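Local structure of uncharacterized protein Q99UF4 (3B2N) at residues A69-K74 with I78-V83. The protein is probably a DNA-binding response regulator of the LuxR family, whose CheY-like receiver domain would take up the signal that governs transcription. Sequence-based numbering, arbitrary orientation.
Sequences AEIRKK and IKVIIV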
loop_
_atom_site.group_PDB
_atom_site.type_symbol
_atom_site.label_atom_id
_atom_site.label_comp_id
_atom_site.label_asym_id
_atom_site.label_seq_id
_atom_site.Cartn_x
_atom_site.Cartn_y
_atom_site.Cartn_z
ATOM N N ALA A 69 -3.423 -8.968 -5.797
ATOM C CA ALA A 69 -3.820 -9.907 -6.844
ATOM C C ALA A 69 -5.020 -9.399 -7.628
ATOM O O ALA A 69 -5.061 -9.537 -8.854
ATOM C CB ALA A 69 -4.078 -11.328 -6.295
ATOM N N GLU A 70 -5.994 -8.794 -6.934
ATOM C CA GLU A 70 -7.212 -8.373 -7.640
ATOM C C GLU A 70 -6.960 -7.165 -8.524
ATOM O O GLU A 70 -7.511 -7.072 -9.622
ATOM C CB GLU A 70 -8.368 -8.073 -6.676
ATOM C CG GLU A 70 -9.711 -8.048 -7.375
ATOM C CD GLU A 70 -10.849 -7.807 -6.419
ATOM O OE1 GLU A 70 -10.787 -8.314 -5.270
ATOM O OE2 GLU A 70 -11.816 -7.114 -6.814
ATOM N N ILE A 71 -6.142 -6.228 -8.040
ATOM C CA ILE A 71 -5.747 -5.046 -8.847
ATOM C C ILE A 71 -5.060 -5.513 -10.141
ATOM O O ILE A 71 -5.266 -4.921 -11.237
ATOM C CB ILE A 71 -4.787 -4.148 -8.022
ATOM C CG1 ILE A 71 -5.536 -3.519 -6.862
ATOM C CG2 ILE A 71 -4.131 -3.001 -8.872
ATOM C CD1 ILE A 71 -4.593 -2.879 -5.839
ATOM N N ARG A 72 -4.250 -6.568 -10.030
ATOM C CA ARG A 72 -3.538 -7.054 -11.221
ATOM C C ARG A 72 -4.476 -7.819 -12.152
ATOM O O ARG A 72 -4.453 -7.574 -13.332
ATOM C CB ARG A 72 -2.308 -7.888 -10.867
ATOM C CG ARG A 72 -1.264 -7.085 -10.107
ATOM C CD ARG A 72 -0.640 -5.956 -10.894
ATOM N NE ARG A 72 0.460 -5.322 -10.162
ATOM C CZ ARG A 72 0.554 -4.015 -9.927
ATOM N NH1 ARG A 72 1.587 -3.548 -9.238
ATOM N NH2 ARG A 72 -0.379 -3.174 -10.391
ATOM N N LYS A 73 -5.333 -8.689 -11.613
ATOM C CA LYS A 73 -6.322 -9.401 -12.433
ATOM C C LYS A 73 -7.106 -8.402 -13.280
ATOM O O LYS A 73 -7.370 -8.652 -14.454
ATOM C CB LYS A 73 -7.282 -10.258 -11.574
ATOM C CG LYS A 73 -6.616 -11.418 -10.767
ATOM C CD LYS A 73 -6.251 -12.695 -11.591
ATOM C CE LYS A 73 -5.529 -13.759 -10.698
ATOM N NZ LYS A 73 -4.996 -15.006 -11.396
ATOM N N LYS A 74 -7.433 -7.251 -12.705
ATOM C CA LYS A 74 -8.262 -6.265 -13.393
ATOM C C LYS A 74 -7.479 -5.247 -14.186
ATOM O O LYS A 74 -8.066 -4.318 -14.730
ATOM C CB LYS A 74 -9.129 -5.503 -12.403
ATOM C CG LYS A 74 -10.120 -6.342 -11.657
ATOM C CD LYS A 74 -10.927 -5.427 -10.783
ATOM C CE LYS A 74 -12.338 -5.948 -10.585
ATOM N NZ LYS A 74 -12.533 -6.311 -9.158
ATOM N N ILE A 78 -2.382 1.232 -11.354
ATOM C CA ILE A 78 -2.162 1.556 -9.944
ATOM C C ILE A 78 -0.849 0.947 -9.529
ATOM O O ILE A 78 -0.655 -0.245 -9.741
ATOM C CB ILE A 78 -3.280 0.997 -8.999
ATOM C CG1 ILE A 78 -4.660 1.442 -9.492
ATOM C CG2 ILE A 78 -3.018 1.458 -7.468
ATOM C CD1 ILE A 78 -5.848 1.124 -8.545
ATOM N N LYS A 79 0.041 1.768 -8.964
ATOM C CA LYS A 79 1.283 1.269 -8.358
ATOM C C LYS A 79 0.974 0.703 -6.962
ATOM O O LYS A 79 0.145 1.261 -6.207
ATOM C CB LYS A 79 2.343 2.365 -8.288
ATOM C CG LYS A 79 2.628 3.084 -9.618
ATOM C CD LYS A 79 3.213 2.120 -10.581
ATOM C CE LYS A 79 3.818 2.840 -11.780
ATOM N NZ LYS A 79 4.171 1.797 -12.767
ATOM N N VAL A 80 1.583 -0.425 -6.621
ATOM C CA VAL A 80 1.193 -1.067 -5.366
ATOM C C VAL A 80 2.439 -1.314 -4.549
ATOM O O VAL A 80 3.369 -2.019 -5.007
ATOM C CB VAL A 80 0.440 -2.438 -5.587
ATOM C CG1 VAL A 80 0.113 -3.074 -4.253
ATOM C CG2 VAL A 80 -0.816 -2.294 -6.490
ATOM N N ILE A 81 2.441 -0.782 -3.331
ATOM C CA ILE A 81 3.531 -1.029 -2.402
ATOM C C ILE A 81 2.985 -1.788 -1.194
ATOM O O ILE A 81 2.050 -1.311 -0.544
ATOM C CB ILE A 81 4.159 0.307 -1.972
ATOM C CG1 ILE A 81 4.792 0.944 -3.232
ATOM C CG2 ILE A 81 5.200 0.045 -0.835
ATOM C CD1 ILE A 81 4.690 2.379 -3.304
ATOM N N ILE A 82 3.550 -2.957 -0.916
ATOM C CA ILE A 82 3.276 -3.660 0.306
ATOM C C ILE A 82 4.247 -3.198 1.392
ATOM O O ILE A 82 5.437 -3.039 1.137
ATOM C CB ILE A 82 3.334 -5.160 0.090
ATOM C CG1 ILE A 82 2.250 -5.560 -0.932
ATOM C CG2 ILE A 82 3.317 -5.950 1.413
ATOM C CD1 ILE A 82 1.485 -6.757 -0.626
ATOM N N VAL A 83 3.726 -2.962 2.602
ATOM C CA VAL A 83 4.536 -2.448 3.711
ATOM C C VAL A 83 4.164 -3.313 4.875
ATOM O O VAL A 83 3.007 -3.277 5.278
ATOM C CB VAL A 83 4.157 -0.956 4.021
ATOM C CG1 VAL A 83 4.903 -0.426 5.231
ATOM C CG2 VAL A 83 4.489 -0.132 2.897
#
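Arg72 leaves the last turn of helix 64-73 and reaches across to Ile78 and Val80, where strand 79-84 sets out. Its CB and CG are too far from residues 78-83 to touch them. The chain turns about the CB-CG bond (chi2 -65°) and then runs extended through CD to NE, which brings the guanidinium up to the strand. There CZ lies over Val80 CG2, and Arg72 NH1 lies 3.9 Å from Val80 CG2, so that one face of the flat group rests on the valine. At the edge, Arg72 NH2 donates to Ile78 O over 3.0 Å. The bond is straight at the hydrogen (165°), and the carbonyl oxygen lies in the guanidinium plane, pointing almost directly at the donor. NH1 also forms a salt bridge to Asp101 and a hydrogen bond to the carbonyl of Asp99, both in the loop that leads to strand 102-105; Asp101 in turn accepts from the backbone N of Val80.

Ile71 supplies the apolar part of the contact. Ile71 CG2 sits 4.1 Å from Ile78 CB, the two side chains crossing at about a right angle, while Ile71 CD1 meets Val80 CG2 at 3.9 Å, tip to tip. Val80 CG2 is therefore shared, touched by Ile71 CD1 and by the arginine. Met42 and Ile45 of helix 38-48 extend this packing around Ile71 and Ile78.

Helix and strand belong to the beta-alpha-beta unit 52-55, 64-73, 79-84 of the receiver fold, with a short connection between them. Apolar contacts seat the helix end on the sheet, and the bond to Ile78 O, with those of NH1 to Asp101 and Asp99, holds the rotation of the guanidinium. With Asp101 beside it, the positive charge of the partly exposed Arg72 is probably balanced at the margin of a buried apolar contact.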